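Local atomic coordinates of CHAD domain (Ricinus communis, PDB entry 6QV5), a protein that probably binds inorganic polyphosphate through its all-helical CHAD domain, and carries a bound zinc ion. Residues A32-C37 against A158-T163; P82-D87 against T150-T155. All coordinates share one frame; numbering follows the deposited sequence.

Interaction 1. Residues A32-C37 against A158-T163; sequences AILGNC and AWMLET
Within the helical bundle of the CHAD domain, helix 26-42 and the last turns of helix 147-163 pack nearly antiparallel, and L34 and M160 carry most of the contact between A32-C37 and A158-T163. The segment axes come within 10.5 Å at an angle of 170°. L34 and M160 face each other, the two chains running alongside and pointing opposite ways. M160 CG stands anti to its own backbone N (chi1 -178°); the extended first two torsions bring SD to helix 26-42, and the bend at chi3 places CE. M160 SD rests 3.7 Å from L34 CB, and it also lies 3.7 Å from G35 N, where the glycine has no side chain to intervene. L34 continues past the methionine to the indole of W159, and both touch helix 54-73, L34 at L67 and W159 at L71, so the apolar part of the contact runs on into that helix. On the far helix, T163 OG1 lies above one face of the indole, toward its rim, and donates to W159 O at 2.7 Å. T163 N reaches the same oxygen from the opposite face of the carbonyl plane. Obliquely to the indole, L34 CD1 ends 4.0 Å from W159 CZ3.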
ATOM      1  N   ALA A  32     -15.953  11.703   3.808  1.00 70.02           N
ATOM      2  CA  ALA A  32     -16.047  10.493   4.628  1.00 69.28           C
ATOM      3  C   ALA A  32     -14.932   9.509   4.269  1.00 71.67           C
ATOM      4  O   ALA A  32     -14.357   8.901   5.171  1.00 71.19           O
ATOM      5  CB  ALA A  32     -17.409   9.839   4.459  1.00 69.97           C
ATOM      6  N   ILE A  33     -14.616   9.374   2.956  1.00 67.15           N
ATOM      7  CA  ILE A  33     -13.560   8.505   2.416  1.00 66.35           C
ATOM      8  C   ILE A  33     -12.179   9.054   2.800  1.00 69.35           C
ATOM      9  O   ILE A  33     -11.367   8.312   3.362  1.00 68.48           O
ATOM     10  CB  ILE A  33     -13.730   8.288   0.875  1.00 69.25           C
ATOM     11  CG1 ILE A  33     -14.927   7.360   0.576  1.00 69.50           C
ATOM     12  CG2 ILE A  33     -12.441   7.754   0.212  1.00 69.62           C
ATOM     13  CD1 ILE A  33     -15.579   7.549  -0.776  1.00 75.97           C
ATOM     14  N   LEU A  34     -11.920  10.348   2.505  1.00 65.64           N
ATOM     15  CA  LEU A  34     -10.645  11.002   2.818  1.00 65.25           C
ATOM     16  C   LEU A  34     -10.414  11.160   4.317  1.00 67.92           C
ATOM     17  O   LEU A  34      -9.275  11.040   4.768  1.00 67.39           O
ATOM     18  CB  LEU A  34     -10.494  12.347   2.092  1.00 65.43           C
ATOM     19  CG  LEU A  34     -10.252  12.306   0.578  1.00 70.29           C
ATOM     20  CD1 LEU A  34     -10.228  13.698   0.015  1.00 70.49           C
ATOM     21  CD2 LEU A  34      -8.930  11.617   0.229  1.00 72.94           C
ATOM     22  N   GLY A  35     -11.495  11.399   5.065  1.00 63.66           N
ATOM     23  CA  GLY A  35     -11.473  11.524   6.520  1.00 62.98           C
ATOM     24  C   GLY A  35     -11.095  10.217   7.190  1.00 65.28           C
ATOM     25  O   GLY A  35     -10.381  10.220   8.195  1.00 64.85           O
ATOM     26  N   ASN A  36     -11.558   9.089   6.613  1.00 60.90           N
ATOM     27  CA  ASN A  36     -11.264   7.727   7.061  1.00 60.33           C
ATOM     28  C   ASN A  36      -9.776   7.423   6.825  1.00 63.20           C
ATOM     29  O   ASN A  36      -9.145   6.771   7.659  1.00 62.62           O
ATOM     30  CB  ASN A  36     -12.144   6.723   6.306  1.00 60.65           C
ATOM     31  CG  ASN A  36     -12.054   5.308   6.817  1.00 79.42           C
ATOM     32  OD1 ASN A  36     -11.151   4.547   6.458  1.00 71.03           O
ATOM     33  ND2 ASN A  36     -12.999   4.924   7.661  1.00 71.78           N
ATOM     34  N   CYS A  37      -9.226   7.912   5.691  1.00 59.15           N
ATOM     35  CA  CYS A  37      -7.824   7.754   5.308  1.00 58.69           C
ATOM     36  C   CYS A  37      -6.915   8.555   6.233  1.00 62.06           C
ATOM     37  O   CYS A  37      -5.916   8.018   6.708  1.00 61.71           O
ATOM     38  CB  CYS A  37      -7.609   8.137   3.847  1.00 58.92           C
ATOM     39  SG  CYS A  37      -8.290   6.953   2.660  1.00 62.71           S
ATOM     40  N   ALA A 158      -8.205  20.815   5.501  1.00 73.49           N
ATOM     41  CA  ALA A 158      -8.786  22.111   5.144  1.00 73.77           C
ATOM     42  C   ALA A 158      -9.249  22.119   3.683  1.00 78.49           C
ATOM     43  O   ALA A 158     -10.316  22.659   3.387  1.00 78.13           O
ATOM     44  CB  ALA A 158      -7.775  23.223   5.380  1.00 74.48           C
ATOM     45  N   TRP A 159      -8.450  21.511   2.782  1.00 75.85           N
ATOM     46  CA  TRP A 159      -8.750  21.396   1.355  1.00 76.14           C
ATOM     47  C   TRP A 159      -9.935  20.447   1.145  1.00 80.87           C
ATOM     48  O   TRP A 159     -10.811  20.744   0.333  1.00 80.43           O
ATOM     49  CB  TRP A 159      -7.506  20.928   0.575  1.00 75.10           C
ATOM     50  CG  TRP A 159      -7.781  20.542  -0.849  1.00 76.16           C
ATOM     51  CD1 TRP A 159      -7.886  21.378  -1.920  1.00 79.12           C
ATOM     52  CD2 TRP A 159      -8.005  19.217  -1.346  1.00 75.99           C
ATOM     53  NE1 TRP A 159      -8.163  20.655  -3.058  1.00 78.55           N
ATOM     54  CE2 TRP A 159      -8.246  19.325  -2.734  1.00 79.92           C
ATOM     55  CE3 TRP A 159      -8.043  17.945  -0.750  1.00 77.16           C
ATOM     56  CZ2 TRP A 159      -8.516  18.210  -3.536  1.00 79.18           C
ATOM     57  CZ3 TRP A 159      -8.306  16.842  -1.545  1.00 78.66           C
ATOM     58  CH2 TRP A 159      -8.531  16.978  -2.922  1.00 79.25           C
ATOM     59  N   MET A 160      -9.959  19.320   1.892  1.00 78.05           N
ATOM     60  CA  MET A 160     -11.008  18.295   1.859  1.00 78.21           C
ATOM     61  C   MET A 160     -12.385  18.907   2.151  1.00 82.95           C
ATOM     62  O   MET A 160     -13.318  18.689   1.379  1.00 82.44           O
ATOM     63  CB  MET A 160     -10.683  17.176   2.869  1.00 80.53           C
ATOM     64  CG  MET A 160     -11.683  16.036   2.887  1.00 84.08           C
ATOM     65  SD  MET A 160     -11.580  15.075   4.417  1.00 88.20           S
ATOM     66  CE  MET A 160     -12.611  16.046   5.484  1.00 84.85           C
ATOM     67  N   LEU A 161     -12.494  19.684   3.245  1.00 80.29           N
ATOM     68  CA  LEU A 161     -13.737  20.332   3.672  1.00 80.62           C
ATOM     69  C   LEU A 161     -14.191  21.461   2.746  1.00 85.41           C
ATOM     70  O   LEU A 161     -15.394  21.685   2.620  1.00 84.79           O
ATOM     71  CB  LEU A 161     -13.631  20.829   5.124  1.00 80.73           C
ATOM     72  CG  LEU A 161     -13.441  19.754   6.199  1.00 85.47           C
ATOM     73  CD1 LEU A 161     -12.719  20.316   7.393  1.00 85.60           C
ATOM     74  CD2 LEU A 161     -14.769  19.131   6.614  1.00 88.12           C
ATOM     75  N   GLU A 162     -13.240  22.161   2.098  1.00 83.05           N
ATOM     76  CA  GLU A 162     -13.533  23.259   1.172  1.00 83.46           C
ATOM     77  C   GLU A 162     -14.064  22.741  -0.174  1.00 88.36           C
ATOM     78  O   GLU A 162     -15.016  23.312  -0.710  1.00 87.88           O
ATOM     79  CB  GLU A 162     -12.291  24.151   0.969  1.00 84.93           C
ATOM     80  CG  GLU A 162     -12.587  25.474   0.274  1.00 96.73           C
ATOM     81  CD  GLU A 162     -11.430  26.439   0.074  1.00119.48           C
ATOM     82  OE1 GLU A 162     -10.256  26.013   0.167  1.00114.87           O
ATOM     83  OE2 GLU A 162     -11.707  27.632  -0.189  1.00115.00           O
ATOM     84  N   THR A 163     -13.449  21.670  -0.714  1.00 85.86           N
ATOM     85  CA  THR A 163     -13.820  21.081  -2.003  1.00 86.06           C
ATOM     86  C   THR A 163     -15.072  20.181  -1.913  1.00 90.92           C
ATOM     87  O   THR A 163     -15.757  20.010  -2.924  1.00 90.65           O
ATOM     88  CB  THR A 163     -12.616  20.356  -2.647  1.00 94.18           C
ATOM     89  OG1 THR A 163     -11.402  21.015  -2.289  1.00 92.67           O
ATOM     90  CG2 THR A 163     -12.713  20.305  -4.165  1.00 93.66           C
TER

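Interaction 2. Residues P82-D87 against T150-T155; sequences PALQDD and TRLMLT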
ATOM      1  N   PRO A  82      -0.596  20.501  -6.351  1.00 84.19           N
ATOM      2  CA  PRO A  82       0.711  19.833  -6.520  1.00 83.73           C
ATOM      3  C   PRO A  82       1.639  19.872  -5.306  1.00 86.58           C
ATOM      4  O   PRO A  82       2.391  18.919  -5.107  1.00 86.18           O
ATOM      5  CB  PRO A  82       1.326  20.544  -7.731  1.00 85.59           C
ATOM      6  CG  PRO A  82       0.591  21.839  -7.836  1.00 90.19           C
ATOM      7  CD  PRO A  82      -0.801  21.532  -7.389  1.00 85.76           C
ATOM      8  N   ALA A  83       1.572  20.951  -4.496  1.00 82.37           N
ATOM      9  CA  ALA A  83       2.376  21.124  -3.281  1.00 81.77           C
ATOM     10  C   ALA A  83       2.063  20.044  -2.239  1.00 84.58           C
ATOM     11  O   ALA A  83       2.988  19.525  -1.611  1.00 84.13           O
ATOM     12  CB  ALA A  83       2.152  22.508  -2.692  1.00 82.52           C
ATOM     13  N   LEU A  84       0.765  19.689  -2.081  1.00 80.16           N
ATOM     14  CA  LEU A  84       0.312  18.650  -1.151  1.00 79.44           C
ATOM     15  C   LEU A  84       0.737  17.268  -1.635  1.00 82.37           C
ATOM     16  O   LEU A  84       1.185  16.455  -0.826  1.00 81.99           O
ATOM     17  CB  LEU A  84      -1.213  18.696  -0.942  1.00 79.43           C
ATOM     18  CG  LEU A  84      -1.769  19.827  -0.071  1.00 84.16           C
ATOM     19  CD1 LEU A  84      -3.278  19.877  -0.155  1.00 84.30           C
ATOM     20  CD2 LEU A  84      -1.359  19.666   1.383  1.00 86.57           C
ATOM     21  N   GLN A  85       0.633  17.022  -2.961  1.00 78.06           N
ATOM     22  CA  GLN A  85       1.019  15.765  -3.613  1.00 77.51           C
ATOM     23  C   GLN A  85       2.513  15.465  -3.451  1.00 80.59           C
ATOM     24  O   GLN A  85       2.887  14.296  -3.356  1.00 80.36           O
ATOM     25  CB  GLN A  85       0.609  15.762  -5.095  1.00 78.82           C
ATOM     26  CG  GLN A  85      -0.895  15.603  -5.307  1.00 94.66           C
ATOM     27  CD  GLN A  85      -1.260  15.513  -6.766  1.00114.21           C
ATOM     28  OE1 GLN A  85      -1.326  16.519  -7.480  1.00109.58           O
ATOM     29  NE2 GLN A  85      -1.515  14.303  -7.238  1.00106.94           N
ATOM     30  N   ASP A  86       3.359  16.520  -3.391  1.00 76.39           N
ATOM     31  CA  ASP A  86       4.805  16.402  -3.184  1.00 75.89           C
ATOM     32  C   ASP A  86       5.096  15.968  -1.744  1.00 78.10           C
ATOM     33  O   ASP A  86       5.990  15.150  -1.522  1.00 77.75           O
ATOM     34  CB  ASP A  86       5.520  17.735  -3.489  1.00 78.01           C
ATOM     35  CG  ASP A  86       5.469  18.203  -4.936  1.00 90.50           C
ATOM     36  OD1 ASP A  86       5.211  17.362  -5.829  1.00 91.57           O
ATOM     37  OD2 ASP A  86       5.699  19.407  -5.176  1.00 97.01           O
ATOM     38  N   ASP A  87       4.328  16.510  -0.773  1.00 73.14           N
ATOM     39  CA  ASP A  87       4.459  16.195   0.651  1.00 72.25           C
ATOM     40  C   ASP A  87       3.923  14.796   0.982  1.00 74.07           C
ATOM     41  O   ASP A  87       4.448  14.150   1.890  1.00 73.49           O
ATOM     42  CB  ASP A  87       3.790  17.270   1.522  1.00 74.16           C
ATOM     43  CG  ASP A  87       4.355  18.672   1.365  1.00 85.68           C
ATOM     44  OD1 ASP A  87       5.599  18.811   1.310  1.00 86.98           O
ATOM     45  OD2 ASP A  87       3.557  19.630   1.322  1.00 91.67           O
ATOM     46  N   THR A 150       2.784  17.903  10.076  1.00 59.36           N
ATOM     47  CA  THR A 150       1.621  18.506  10.736  1.00 59.70           C
ATOM     48  C   THR A 150       0.924  19.535   9.843  1.00 64.68           C
ATOM     49  O   THR A 150      -0.306  19.594   9.850  1.00 64.21           O
ATOM     50  CB  THR A 150       1.978  19.058  12.117  1.00 67.28           C
ATOM     51  OG1 THR A 150       3.122  19.903  12.005  1.00 69.16           O
ATOM     52  CG2 THR A 150       2.234  17.951  13.136  1.00 64.92           C
ATOM     53  N   ARG A 151       1.700  20.304   9.046  1.00 62.04           N
ATOM     54  CA  ARG A 151       1.150  21.279   8.100  1.00 62.31           C
ATOM     55  C   ARG A 151       0.398  20.564   6.982  1.00 65.94           C
ATOM     56  O   ARG A 151      -0.688  21.002   6.617  1.00 65.65           O
ATOM     57  CB  ARG A 151       2.235  22.204   7.523  1.00 63.93           C
ATOM     58  CG  ARG A 151       2.637  23.322   8.470  1.00 78.26           C
ATOM     59  CD  ARG A 151       3.549  24.343   7.818  1.00 91.79           C
ATOM     60  NE  ARG A 151       2.794  25.346   7.066  1.00101.64           N
ATOM     61  CZ  ARG A 151       3.323  26.448   6.541  1.00116.20           C
ATOM     62  NH1 ARG A 151       2.560  27.305   5.877  1.00103.14           N
ATOM     63  NH2 ARG A 151       4.618  26.703   6.680  1.00103.70           N
ATOM     64  N   LEU A 152       0.950  19.438   6.482  1.00 62.61           N
ATOM     65  CA  LEU A 152       0.351  18.611   5.430  1.00 62.20           C
ATOM     66  C   LEU A 152      -1.018  18.062   5.845  1.00 65.89           C
ATOM     67  O   LEU A 152      -1.971  18.196   5.077  1.00 65.61           O
ATOM     68  CB  LEU A 152       1.316  17.473   5.014  1.00 62.17           C
ATOM     69  CG  LEU A 152       0.745  16.283   4.220  1.00 66.80           C
ATOM     70  CD1 LEU A 152       0.412  16.672   2.788  1.00 66.99           C
ATOM     71  CD2 LEU A 152       1.707  15.114   4.232  1.00 68.92           C
ATOM     72  N   MET A 153      -1.114  17.464   7.053  1.00 62.48           N
ATOM     73  CA  MET A 153      -2.350  16.886   7.600  1.00 62.50           C
ATOM     74  C   MET A 153      -3.433  17.947   7.790  1.00 67.39           C
ATOM     75  O   MET A 153      -4.612  17.677   7.549  1.00 66.64           O
ATOM     76  CB  MET A 153      -2.082  16.160   8.931  1.00 64.77           C
ATOM     77  CG  MET A 153      -1.216  14.924   8.801  1.00 68.37           C
ATOM     78  SD  MET A 153      -2.020  13.536   7.961  1.00 72.49           S
ATOM     79  CE  MET A 153      -1.008  13.424   6.510  1.00 69.18           C
ATOM     80  N   LEU A 154      -3.017  19.158   8.204  1.00 64.97           N
ATOM     81  CA  LEU A 154      -3.885  20.308   8.421  1.00 65.29           C
ATOM     82  C   LEU A 154      -4.372  20.885   7.085  1.00 69.84           C
ATOM     83  O   LEU A 154      -5.570  21.135   6.943  1.00 69.10           O
ATOM     84  CB  LEU A 154      -3.133  21.370   9.247  1.00 65.54           C
ATOM     85  CG  LEU A 154      -3.917  22.580   9.741  1.00 70.60           C
ATOM     86  CD1 LEU A 154      -4.847  22.209  10.891  1.00 71.01           C
ATOM     87  CD2 LEU A 154      -2.972  23.675  10.184  1.00 73.23           C
ATOM     88  N   THR A 155      -3.450  21.082   6.112  1.00 67.22           N
ATOM     89  CA  THR A 155      -3.766  21.632   4.786  1.00 67.46           C
ATOM     90  C   THR A 155      -4.644  20.659   3.979  1.00 72.06           C
ATOM     91  O   THR A 155      -5.545  21.119   3.276  1.00 71.57           O
ATOM     92  CB  THR A 155      -2.491  22.089   4.049  1.00 75.19           C
ATOM     93  OG1 THR A 155      -1.686  22.862   4.939  1.00 74.67           O
ATOM     94  CG2 THR A 155      -2.789  22.926   2.808  1.00 74.03           C
TER
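Apolar packing of L84 and D87 against L152 and T155 joins two crossing helices, the first turn of helix 82-108 and the first half of helix 147-163, at a partly buried place in the CHAD helical bundle. The segment axes pass 10.3 Å apart with a signed crossing angle of -133°, and the backbones are nearest at L84 and L152. No hydrogen bond spans the two segments; leucine methyls meet aliphatic carbons and the backbone oxygens of L84 and D87. L152 is the central side chain. With chi1 at 163°, its branch runs opposite the backbone N and over the neighbouring helix. L152 CD1 lies 3.7 Å from D87 CB and 3.8 Å from L84 CD2, and also touches L84 O. The other methyl, L152 CD2, lies 3.7 Å from D87 O. L84 CD2 also bears on T155, 3.8 Å from T155 CB, so that one leucine methyl bridges successive turns of helix 147-163. T155 OG1 is turned back to its own helix, donating to R151 O from above the carbonyl plane at 2.7 Å, which probably helps hold the rotation that turns CB and CG2 to L84. D87 OD1 forms a salt bridge with R148 NE, one turn before L152. Farther along helix 82-108, I88 and L91 extend the packing of L152, while M153 reaches L91 and, on helix 26-42, L38 and I41.

How the interactions relate
Read from the N terminus, the chain enters interaction 1 on helix 26-42, passes through helix 54-73, and reaches the start of helix 82-108, where interaction 2 begins. It then runs on through helix 122-145 and returns on helix 147-163, whose T150-T155 closes interaction 2 after 62 intervening residues. The same helix continues directly into A158-T163 and closes interaction 1, spanning 120 residues. The smaller closure thus lies wholly within the larger one. The centres are about 13 Å apart, and the pair illustrates how one helix can serve two partners: helix 147-163 meets helix 82-108 with its first half and helix 26-42 with its C-terminal part.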